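Local coordinates for acetylglutamate kinase (Streptococcus mutans, PDB 3L86), which probably catalyses the ATP-dependent phosphorylation of N-acetyl-L-glutamate to N-acetyl-L-glutamyl 5-phosphate, the second step of arginine biosynthesis from glutamate, at residues A[35-43]-A[62-73]; A[192-202]-A[248-259]. One frame throughout, in Å; residues are numbered along the deposited sequence.

From the N terminus, strand 38-43 runs into helix 53-64 and returns as strand 68-73; contact 1 closes this beta-alpha-beta unit by pairing its two strands in the main sheet. Only after it is complete does contact 2 open, just after strand 188-190, at Asn192 before helix 193-203; the chain then passes through strand 208-212, which borders strand 38-43, before helix 246-258 closes the second loop. The contacts therefore follow in series, neither nested nor crossed. They meet in space where Lys42 of contact 1 approaches Asp194 and Lys249 of contact 2, tying the sheet to the helix pair beside the bound ADP.

Contact 1. Residues A[35-43]-A[62-73]; sequences MKDIIVIKI and WQDAGKQLVIVH
Ile39 lays its CD1 methyl over one face of the Trp62 indole, a CH-pi contact 4.1 Å from the centroid of the six-membered ring and 7° off the ring normal. Lys67 CD lies over the same face, toward the rim, and is packed tightly against Ile39 CD1 (3.4 Å). Ile39 CG1 stands anti to its own carbonyl carbon (chi1 -59°), which carries CD1 out to both partners. On the same side of the sheet Ile41 CD1 meets Leu69 CG at 4.0 Å, and farther along Ile43 CD1 reaches Ile71 CG2 at 3.6 Å, the two isoleucines slanting across each other. The other side carries Ile38, Val40 and Lys42 beside Gln68, Val70 and Val72; there the Lys42 CG packs on Val72 CG1 while its amine leads away.

Between these two layers of side chains the strands run parallel in register. Their ladder begins with Gln68 N to Asp37 O, continues with Ile39 N to Gln68 O (3.1 Å), and ends with Ile43 N to Val72 O at 2.8 Å. At the start of the ladder, Gly66 closes helix 53-64 in a Schellman motif, and a water lies between Asp37 OD2 and Ala65 O, 3.0 Å from each. Asp37 and Lys67 pair as a salt bridge, their charged atoms modelled too close for its details to be relied on.

This is the pairing of a beta-alpha-beta crossover in the amino acid kinase fold. Helix 53-64 covers the face of Ile39, Ile41 and Ile43, with Ile59 on Ile41 and Leu69; helix 193-203 covers the opposite face, with Val200 on Val40 and Leu196 on Val72. Strand 208-212 extends the sheet beyond strand 38-43, and strand 174-182 flanks strand 68-73.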
loop_
_atom_site.group_PDB
_atom_site.type_symbol
_atom_site.label_atom_id
_atom_site.label_comp_id
_atom_site.label_asym_id
_atom_site.label_seq_id
_atom_site.Cartn_x
_atom_site.Cartn_y
_atom_site.Cartn_z
ATOM N N MET A 35 16.399 4.286 -15.117
ATOM C CA MET A 35 15.477 5.241 -14.567
ATOM C C MET A 35 14.374 5.581 -15.522
ATOM O O MET A 35 14.495 6.392 -16.350
ATOM C CB MET A 35 16.187 6.515 -14.109
ATOM N N LYS A 36 13.259 4.945 -15.334
ATOM C CA LYS A 36 11.962 5.379 -15.817
ATOM C C LYS A 36 11.426 6.694 -15.117
ATOM O O LYS A 36 10.450 7.198 -15.612
ATOM C CB LYS A 36 10.869 4.254 -15.753
ATOM C CG LYS A 36 10.656 3.361 -16.998
ATOM C CD LYS A 36 9.556 2.235 -16.835
ATOM C CE LYS A 36 8.263 2.651 -17.465
ATOM N NZ LYS A 36 7.273 1.600 -17.634
ATOM N N ASP A 37 12.020 7.209 -14.006
ATOM C CA ASP A 37 11.467 8.375 -13.352
ATOM C C ASP A 37 10.013 8.102 -12.936
ATOM O O ASP A 37 9.147 8.838 -13.267
ATOM C CB ASP A 37 11.583 9.620 -14.264
ATOM C CG ASP A 37 11.796 10.912 -13.513
ATOM O OD1 ASP A 37 12.277 10.939 -12.432
ATOM O OD2 ASP A 37 11.444 11.927 -14.007
ATOM N N ILE A 38 9.808 7.005 -12.208
ATOM C CA ILE A 38 8.546 6.515 -11.654
ATOM C C ILE A 38 8.838 6.042 -10.218
ATOM O O ILE A 38 9.731 5.171 -10.025
ATOM C CB ILE A 38 7.984 5.287 -12.429
ATOM C CG1 ILE A 38 7.508 5.718 -13.817
ATOM C CG2 ILE A 38 6.786 4.702 -11.704
ATOM C CD1 ILE A 38 6.736 4.621 -14.610
ATOM N N ILE A 39 8.098 6.599 -9.245
ATOM C CA ILE A 39 8.083 6.096 -7.856
ATOM C C ILE A 39 6.643 5.790 -7.349
ATOM O O ILE A 39 5.710 6.608 -7.505
ATOM C CB ILE A 39 8.719 7.132 -6.911
ATOM C CG1 ILE A 39 10.174 7.429 -7.341
ATOM C CG2 ILE A 39 8.615 6.708 -5.421
ATOM C CD1 ILE A 39 10.736 8.673 -6.564
ATOM N N VAL A 40 6.465 4.582 -6.804
ATOM C CA VAL A 40 5.220 4.213 -6.113
ATOM C C VAL A 40 5.385 4.460 -4.591
ATOM O O VAL A 40 6.367 4.008 -3.990
ATOM C CB VAL A 40 4.817 2.738 -6.424
ATOM C CG1 VAL A 40 3.559 2.270 -5.593
ATOM C CG2 VAL A 40 4.566 2.590 -7.993
ATOM N N ILE A 41 4.466 5.238 -4.011
ATOM C CA ILE A 41 4.409 5.495 -2.548
ATOM C C ILE A 41 3.177 4.828 -1.926
ATOM O O ILE A 41 2.042 5.213 -2.222
ATOM C CB ILE A 41 4.368 6.986 -2.263
ATOM C CG1 ILE A 41 5.631 7.633 -2.884
ATOM C CG2 ILE A 41 4.286 7.309 -0.718
ATOM C CD1 ILE A 41 5.401 8.965 -3.547
ATOM N N LYS A 42 3.404 3.859 -1.035
ATOM C CA LYS A 42 2.312 3.227 -0.286
ATOM C C LYS A 42 2.248 3.856 1.123
ATOM O O LYS A 42 3.259 3.981 1.825
ATOM C CB LYS A 42 2.600 1.722 -0.220
ATOM C CG LYS A 42 1.469 0.789 0.274
ATOM C CD LYS A 42 0.996 1.054 1.700
ATOM C CE LYS A 42 1.910 0.560 2.813
ATOM N NZ LYS A 42 0.919 0.116 3.933
ATOM N N ILE A 43 1.073 4.287 1.537
ATOM C CA ILE A 43 0.915 5.035 2.811
ATOM C C ILE A 43 0.017 4.202 3.758
ATOM O O ILE A 43 -1.157 3.887 3.390
ATOM C CB ILE A 43 0.336 6.518 2.552
ATOM C CG1 ILE A 43 1.210 7.305 1.597
ATOM C CG2 ILE A 43 0.250 7.373 3.873
ATOM C CD1 ILE A 43 0.498 8.468 0.873
ATOM N N TRP A 62 8.837 16.759 -6.319
ATOM C CA TRP A 62 8.960 15.672 -7.321
ATOM C C TRP A 62 8.011 15.875 -8.516
ATOM O O TRP A 62 8.383 15.630 -9.694
ATOM C CB TRP A 62 8.741 14.249 -6.717
ATOM C CG TRP A 62 9.955 13.609 -5.977
ATOM C CD1 TRP A 62 11.308 13.841 -6.203
ATOM C CD2 TRP A 62 9.880 12.637 -4.924
ATOM N NE1 TRP A 62 12.079 13.048 -5.325
ATOM C CE2 TRP A 62 11.219 12.309 -4.539
ATOM C CE3 TRP A 62 8.799 11.982 -4.279
ATOM C CZ2 TRP A 62 11.498 11.398 -3.522
ATOM C CZ3 TRP A 62 9.086 11.073 -3.261
ATOM C CH2 TRP A 62 10.412 10.756 -2.922
ATOM N N GLN A 63 6.756 16.228 -8.242
ATOM C CA GLN A 63 5.770 16.382 -9.316
ATOM C C GLN A 63 6.195 17.564 -10.219
ATOM O O GLN A 63 6.227 17.454 -11.448
ATOM C CB GLN A 63 4.377 16.658 -8.723
ATOM C CG GLN A 63 3.257 16.901 -9.814
ATOM C CD GLN A 63 1.859 17.024 -9.203
ATOM O OE1 GLN A 63 1.557 17.961 -8.448
ATOM N NE2 GLN A 63 1.007 16.065 -9.517
ATOM N N ASP A 64 6.579 18.682 -9.630
ATOM C CA ASP A 64 7.116 19.836 -10.436
ATOM C C ASP A 64 8.407 19.571 -11.229
ATOM O O ASP A 64 8.706 20.337 -12.184
ATOM C CB ASP A 64 7.362 21.048 -9.511
ATOM C CG ASP A 64 6.068 21.648 -8.932
ATOM O OD1 ASP A 64 4.968 21.374 -9.437
ATOM O OD2 ASP A 64 6.135 22.429 -7.965
ATOM N N ALA A 65 9.213 18.562 -10.811
ATOM C CA ALA A 65 10.442 18.170 -11.515
ATOM C C ALA A 65 10.168 17.101 -12.545
ATOM O O ALA A 65 11.100 16.569 -13.174
ATOM C CB ALA A 65 11.531 17.682 -10.499
ATOM N N GLY A 66 8.886 16.755 -12.735
ATOM C CA GLY A 66 8.572 15.846 -13.808
ATOM C C GLY A 66 8.502 14.369 -13.414
ATOM O O GLY A 66 8.359 13.526 -14.294
ATOM N N LYS A 67 8.684 14.017 -12.170
ATOM C CA LYS A 67 8.602 12.639 -11.747
ATOM C C LYS A 67 7.160 12.066 -11.873
ATOM O O LYS A 67 6.226 12.785 -11.692
ATOM C CB LYS A 67 9.161 12.514 -10.346
ATOM C CG LYS A 67 9.627 11.157 -9.964
ATOM C CD LYS A 67 10.667 11.132 -8.893
ATOM C CE LYS A 67 12.060 11.511 -9.303
ATOM N NZ LYS A 67 12.672 10.670 -10.216
ATOM N N GLN A 68 6.995 10.806 -12.230
ATOM C CA GLN A 68 5.623 10.242 -12.268
ATOM C C GLN A 68 5.362 9.482 -10.974
ATOM O O GLN A 68 6.139 8.576 -10.627
ATOM C CB GLN A 68 5.484 9.277 -13.471
ATOM C CG GLN A 68 5.835 9.985 -14.846
ATOM C CD GLN A 68 6.105 8.927 -15.918
ATOM O OE1 GLN A 68 5.172 8.342 -16.443
ATOM N NE2 GLN A 68 7.381 8.618 -16.173
ATOM N N LEU A 69 4.272 9.824 -10.289
ATOM C CA LEU A 69 4.051 9.327 -8.929
ATOM C C LEU A 69 2.703 8.592 -8.883
ATOM O O LEU A 69 1.725 9.068 -9.476
ATOM C CB LEU A 69 4.068 10.498 -7.921
ATOM C CG LEU A 69 5.266 10.912 -7.046
ATOM C CD1 LEU A 69 6.669 10.488 -7.451
ATOM C CD2 LEU A 69 5.241 12.372 -6.506
ATOM N N VAL A 70 2.662 7.430 -8.209
ATOM C CA VAL A 70 1.374 6.727 -7.971
ATOM C C VAL A 70 1.308 6.457 -6.478
ATOM O O VAL A 70 2.308 6.009 -5.921
ATOM C CB VAL A 70 1.278 5.371 -8.758
ATOM C CG1 VAL A 70 0.020 4.611 -8.370
ATOM C CG2 VAL A 70 1.299 5.622 -10.328
ATOM N N ILE A 71 0.171 6.763 -5.829
ATOM C CA ILE A 71 -0.043 6.546 -4.399
ATOM C C ILE A 71 -1.087 5.415 -4.138
ATOM O O ILE A 71 -2.200 5.398 -4.734
ATOM C CB ILE A 71 -0.468 7.860 -3.651
ATOM C CG1 ILE A 71 0.710 8.845 -3.521
ATOM C CG2 ILE A 71 -1.117 7.573 -2.198
ATOM C CD1 ILE A 71 0.273 10.273 -3.060
ATOM N N VAL A 72 -0.686 4.444 -3.307
ATOM C CA VAL A 72 -1.516 3.334 -2.803
ATOM C C VAL A 72 -1.579 3.576 -1.275
ATOM O O VAL A 72 -0.642 4.137 -0.709
ATOM C CB VAL A 72 -0.869 1.953 -3.116
ATOM C CG1 VAL A 72 -1.598 0.761 -2.394
ATOM C CG2 VAL A 72 -0.739 1.754 -4.709
ATOM N N HIS A 73 -2.730 3.260 -0.663
ATOM C CA HIS A 73 -2.937 3.407 0.761
ATOM C C HIS A 73 -3.822 2.268 1.342
ATOM O O HIS A 73 -4.704 1.666 0.607
ATOM C CB HIS A 73 -3.530 4.787 1.102
ATOM C CG HIS A 73 -4.995 4.929 0.809
ATOM N ND1 HIS A 73 -5.982 4.473 1.682
ATOM C CD2 HIS A 73 -5.643 5.536 -0.216
ATOM C CE1 HIS A 73 -7.173 4.763 1.175
ATOM N NE2 HIS A 73 -6.993 5.432 0.041
HETATM O O HOH W 1 12.284 14.040 -12.054
#

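Contact 2. Residues A[192-202]-A[248-259]; sequences NADYLATAVAV and PKIESAAKTVAA. With NLG (N-acetyl-L-glutamate), chain C; ADP (adenosine-5'-diphosphate), chain B.
Two nearly parallel helices, 193-202 and 248-258, pack side by side in the amino acid kinase fold, their axes 8.7 Å apart and their N-terminal ends at the active site. Asp194 and Lys249 join them there: Lys249 NZ donates to Asp194 OD1 at 3.1 Å, on the syn side and 16° out of the carboxylate plane. The lysine chain is extended as far as CD and then bends twice, bringing Lys249 NZ also to ADP O1B, where it donates at 2.9 Å. Asn192 caps the first helix by accepting from Tyr195 N through OD1, and Pro248 CB lies against Asn192 OD1 at 3.6 Å and beside Tyr195 CE1.

Farther along, mostly small side chains form the interface. Thr198 OG1 bonds back to Asp194 O and sits 3.0 Å from Ser252 CB. Ser252 OG and Thr256 OG1 likewise bond to Pro248 O and Ser252 O, so each of the three hydroxyls has a partner within its own helix. Thr198 CG2, turned anti to its backbone N, points between Thr256 OG1 (3.2 Å) and Lys255 CG. Val202 meets Ala259 at the far end.

Ala193 N, at the first turn, donates to the substrate atom NLG OE1 at 3.0 Å. Asp194 thus probably helps to position Lys249 NZ at the beta phosphate, with Lys42 a more distant, weak partner and the magnesium ion close by, while the start of helix 193-203 would help polarise the side-chain carboxylate of N-acetyl-L-glutamate.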
loop_
_atom_site.group_PDB
_atom_site.type_symbol
_atom_site.label_atom_id
_atom_site.label_comp_id
_atom_site.label_asym_id
_atom_site.label_seq_id
_atom_site.Cartn_x
_atom_site.Cartn_y
_atom_site.Cartn_z
ATOM N N ASN A 192 -4.834 -6.748 1.153
ATOM C CA ASN A 192 -3.777 -6.182 2.050
ATOM C C ASN A 192 -3.024 -5.058 1.261
ATOM O O ASN A 192 -2.677 -5.288 0.096
ATOM C CB ASN A 192 -2.771 -7.280 2.438
ATOM C CG ASN A 192 -1.517 -6.715 3.093
ATOM O OD1 ASN A 192 -0.466 -6.585 2.454
ATOM N ND2 ASN A 192 -1.615 -6.372 4.360
ATOM N N ALA A 193 -2.783 -3.877 1.856
ATOM C CA ALA A 193 -2.249 -2.737 1.036
ATOM C C ALA A 193 -0.863 -2.981 0.496
ATOM O O ALA A 193 -0.532 -2.471 -0.569
ATOM C CB ALA A 193 -2.300 -1.346 1.779
ATOM N N ASP A 194 -0.034 -3.716 1.242
ATOM C CA ASP A 194 1.323 -4.102 0.794
ATOM C C ASP A 194 1.314 -4.986 -0.468
ATOM O O ASP A 194 2.161 -4.830 -1.346
ATOM C CB ASP A 194 2.100 -4.828 1.932
ATOM C CG ASP A 194 2.149 -3.976 3.254
ATOM O OD1 ASP A 194 2.554 -2.799 3.204
ATOM O OD2 ASP A 194 1.724 -4.465 4.323
ATOM N N TYR A 195 0.378 -5.921 -0.532
ATOM C CA TYR A 195 0.200 -6.770 -1.704
ATOM C C TYR A 195 -0.146 -5.893 -2.929
ATOM O O TYR A 195 0.368 -6.105 -4.060
ATOM C CB TYR A 195 -0.983 -7.750 -1.442
ATOM C CG TYR A 195 -0.725 -8.954 -0.476
ATOM C CD1 TYR A 195 0.339 -8.971 0.440
ATOM C CD2 TYR A 195 -1.573 -10.090 -0.520
ATOM C CE1 TYR A 195 0.547 -10.119 1.321
ATOM C CE2 TYR A 195 -1.392 -11.214 0.332
ATOM C CZ TYR A 195 -0.346 -11.216 1.247
ATOM O OH TYR A 195 -0.194 -12.344 2.045
ATOM N N LEU A 196 -1.088 -4.973 -2.748
ATOM C CA LEU A 196 -1.461 -4.075 -3.868
ATOM C C LEU A 196 -0.266 -3.202 -4.367
ATOM O O LEU A 196 -0.085 -3.025 -5.582
ATOM C CB LEU A 196 -2.643 -3.157 -3.522
ATOM C CG LEU A 196 -3.064 -2.225 -4.716
ATOM C CD1 LEU A 196 -3.300 -3.062 -6.026
ATOM C CD2 LEU A 196 -4.317 -1.406 -4.435
ATOM N N ALA A 197 0.485 -2.614 -3.430
ATOM C CA ALA A 197 1.704 -1.874 -3.727
ATOM C C ALA A 197 2.724 -2.666 -4.565
ATOM O O ALA A 197 3.290 -2.086 -5.501
ATOM C CB ALA A 197 2.369 -1.438 -2.388
ATOM N N THR A 198 3.006 -3.941 -4.199
ATOM C CA THR A 198 3.912 -4.828 -5.029
ATOM C C THR A 198 3.405 -4.960 -6.481
ATOM O O THR A 198 4.154 -4.829 -7.427
ATOM C CB THR A 198 4.053 -6.337 -4.496
ATOM O OG1 THR A 198 4.408 -6.354 -3.112
ATOM C CG2 THR A 198 5.142 -7.067 -5.265
ATOM N N ALA A 199 2.131 -5.252 -6.645
ATOM C CA ALA A 199 1.559 -5.452 -7.974
ATOM C C ALA A 199 1.645 -4.191 -8.849
ATOM O O ALA A 199 2.007 -4.229 -10.050
ATOM C CB ALA A 199 0.087 -5.903 -7.800
ATOM N N VAL A 200 1.345 -3.050 -8.227
ATOM C CA VAL A 200 1.409 -1.788 -8.918
ATOM C C VAL A 200 2.845 -1.430 -9.314
ATOM O O VAL A 200 3.100 -1.076 -10.519
ATOM C CB VAL A 200 0.804 -0.668 -8.054
ATOM C CG1 VAL A 200 0.997 0.686 -8.719
ATOM C CG2 VAL A 200 -0.726 -0.998 -7.746
ATOM N N ALA A 201 3.779 -1.517 -8.346
ATOM C CA ALA A 201 5.227 -1.207 -8.620
ATOM C C ALA A 201 5.810 -2.111 -9.745
ATOM O O ALA A 201 6.568 -1.660 -10.652
ATOM C CB ALA A 201 6.059 -1.372 -7.287
ATOM N N VAL A 202 5.492 -3.408 -9.662
ATOM C CA VAL A 202 5.959 -4.373 -10.662
ATOM C C VAL A 202 5.321 -4.108 -12.045
ATOM O O VAL A 202 6.041 -4.013 -13.051
ATOM C CB VAL A 202 5.785 -5.849 -10.194
ATOM C CG1 VAL A 202 6.223 -6.821 -11.345
ATOM C CG2 VAL A 202 6.536 -6.058 -8.904
ATOM N N PRO A 248 3.417 -9.246 6.085
ATOM C CA PRO A 248 3.096 -8.875 4.671
ATOM C C PRO A 248 3.945 -7.708 4.136
ATOM O O PRO A 248 4.319 -7.719 2.952
ATOM C CB PRO A 248 1.586 -8.553 4.719
ATOM C CG PRO A 248 1.308 -8.303 6.236
ATOM C CD PRO A 248 2.278 -9.086 7.008
ATOM N N LYS A 249 4.307 -6.717 4.978
ATOM C CA LYS A 249 5.207 -5.597 4.506
ATOM C C LYS A 249 6.570 -6.048 3.951
ATOM O O LYS A 249 6.978 -5.643 2.851
ATOM C CB LYS A 249 5.381 -4.499 5.611
ATOM C CG LYS A 249 5.693 -3.067 5.118
ATOM C CD LYS A 249 5.663 -2.005 6.303
ATOM C CE LYS A 249 4.324 -2.159 7.042
ATOM N NZ LYS A 249 3.184 -1.678 6.073
ATOM N N ILE A 250 7.294 -6.888 4.703
ATOM C CA ILE A 250 8.629 -7.326 4.297
ATOM C C ILE A 250 8.562 -8.390 3.173
ATOM O O ILE A 250 9.469 -8.435 2.372
ATOM C CB ILE A 250 9.499 -7.905 5.488
ATOM C CG1 ILE A 250 10.970 -7.948 5.127
ATOM C CG2 ILE A 250 9.115 -9.317 5.873
ATOM C CD1 ILE A 250 11.573 -6.613 5.081
ATOM N N GLU A 251 7.518 -9.210 3.103
ATOM C CA GLU A 251 7.333 -10.126 1.935
ATOM C C GLU A 251 7.069 -9.357 0.627
ATOM O O GLU A 251 7.615 -9.699 -0.454
ATOM C CB GLU A 251 6.182 -11.125 2.165
ATOM C CG GLU A 251 6.534 -12.235 3.205
ATOM C CD GLU A 251 5.372 -13.137 3.554
ATOM O OE1 GLU A 251 4.202 -12.789 3.356
ATOM O OE2 GLU A 251 5.634 -14.239 4.061
ATOM N N SER A 252 6.206 -8.333 0.696
ATOM C CA SER A 252 5.988 -7.455 -0.491
ATOM C C SER A 252 7.313 -6.780 -0.945
ATOM O O SER A 252 7.657 -6.758 -2.157
ATOM C CB SER A 252 4.875 -6.432 -0.161
ATOM O OG SER A 252 3.652 -7.160 0.087
ATOM N N ALA A 253 8.093 -6.267 0.012
ATOM C CA ALA A 253 9.396 -5.682 -0.328
ATOM C C ALA A 253 10.296 -6.679 -1.109
ATOM O O ALA A 253 10.900 -6.322 -2.131
ATOM C CB ALA A 253 10.142 -5.178 0.949
ATOM N N ALA A 254 10.382 -7.925 -0.621
ATOM C CA ALA A 254 11.229 -8.935 -1.257
ATOM C C ALA A 254 10.771 -9.343 -2.666
ATOM O O ALA A 254 11.603 -9.514 -3.557
ATOM C CB ALA A 254 11.331 -10.197 -0.348
ATOM N N LYS A 255 9.466 -9.504 -2.852
ATOM C CA LYS A 255 8.820 -9.870 -4.135
ATOM C C LYS A 255 9.021 -8.762 -5.207
ATOM O O LYS A 255 9.243 -9.057 -6.402
ATOM C CB LYS A 255 7.350 -10.163 -3.842
ATOM C CG LYS A 255 6.423 -10.390 -5.012
ATOM C CD LYS A 255 5.254 -11.273 -4.595
ATOM C CE LYS A 255 4.031 -11.032 -5.487
ATOM N NZ LYS A 255 3.076 -12.226 -5.513
ATOM N N THR A 256 9.014 -7.496 -4.754
ATOM C CA THR A 256 9.239 -6.284 -5.587
ATOM C C THR A 256 10.655 -6.187 -6.169
ATOM O O THR A 256 10.804 -6.046 -7.399
ATOM C CB THR A 256 8.849 -4.969 -4.758
ATOM O OG1 THR A 256 7.477 -5.087 -4.406
ATOM C CG2 THR A 256 9.015 -3.617 -5.536
ATOM N N VAL A 257 11.695 -6.286 -5.317
ATOM C CA VAL A 257 13.071 -6.271 -5.800
ATOM C C VAL A 257 13.445 -7.528 -6.634
ATOM O O VAL A 257 14.257 -7.461 -7.571
ATOM C CB VAL A 257 14.118 -6.006 -4.643
ATOM C CG1 VAL A 257 13.807 -4.666 -3.919
ATOM C CG2 VAL A 257 14.177 -7.189 -3.662
ATOM N N ALA A 258 12.873 -8.657 -6.266
ATOM C CA ALA A 258 13.042 -9.907 -7.000
ATOM C C ALA A 258 12.515 -9.806 -8.449
ATOM O O ALA A 258 12.959 -10.544 -9.330
ATOM C CB ALA A 258 12.375 -11.095 -6.231
ATOM N N ALA A 259 11.637 -8.842 -8.715
ATOM C CA ALA A 259 11.024 -8.745 -10.023
ATOM C C ALA A 259 11.675 -7.609 -10.816
ATOM O O ALA A 259 11.259 -7.285 -11.950
ATOM C CB ALA A 259 9.520 -8.586 -9.910
HETATM C CA NLG C . -6.251 -5.297 4.774
HETATM C C NLG C . -6.325 -6.711 4.662
HETATM O OXT NLG C . -6.050 -7.515 5.559
HETATM O O NLG C . -6.521 -7.464 3.781
HETATM C CB NLG C . -6.491 -3.962 4.045
HETATM C CG NLG C . -6.020 -2.583 4.667
HETATM C CD NLG C . -4.514 -2.236 5.031
HETATM O OE1 NLG C . -3.665 -2.943 4.571
HETATM O OE2 NLG C . -4.164 -1.311 5.782
HETATM C C7 NLG C . -7.085 -4.662 6.874
HETATM C C8 NLG C . -6.759 -4.116 7.901
HETATM O O7 NLG C . -8.170 -5.100 6.582
HETATM N N2 NLG C . -6.238 -4.852 5.936
HETATM P PB ADP B . 0.726 -0.252 8.366
HETATM O O1B ADP B . 0.631 -1.319 7.313
HETATM O O2B ADP B . 1.740 0.862 8.073
HETATM O O3B ADP B . -0.612 0.320 8.676
HETATM P PA ADP B . 1.094 -2.477 10.316
HETATM O O1A ADP B . 0.713 -2.470 11.791
HETATM O O2A ADP B . 0.264 -3.333 9.403
HETATM O O3A ADP B . 1.233 -0.929 9.753
HETATM O "O5'" ADP B . 2.637 -2.956 10.312
HETATM C "C5'" ADP B . 3.611 -2.188 11.063
HETATM C "C4'" ADP B . 3.804 -2.851 12.459
HETATM O "O4'" ADP B . 4.466 -4.132 12.416
HETATM C "C3'" ADP B . 4.657 -2.027 13.436
HETATM O "O3'" ADP B . 3.831 -1.012 13.995
HETATM C "C2'" ADP B . 5.029 -3.043 14.509
HETATM O "O2'" ADP B . 3.991 -3.004 15.482
HETATM C "C1'" ADP B . 4.872 -4.390 13.806
HETATM N N9 ADP B . 6.161 -5.133 13.784
HETATM C C8 ADP B . 6.256 -6.469 14.039
HETATM N N7 ADP B . 7.548 -6.869 13.904
HETATM C C5 ADP B . 8.278 -5.769 13.593
HETATM C C6 ADP B . 9.688 -5.469 13.360
HETATM N N6 ADP B . 10.616 -6.463 13.353
HETATM N N1 ADP B . 10.047 -4.195 13.041
HETATM C C2 ADP B . 9.163 -3.211 12.999
HETATM N N3 ADP B . 7.861 -3.404 13.209
HETATM C C4 ADP B . 7.363 -4.637 13.523
#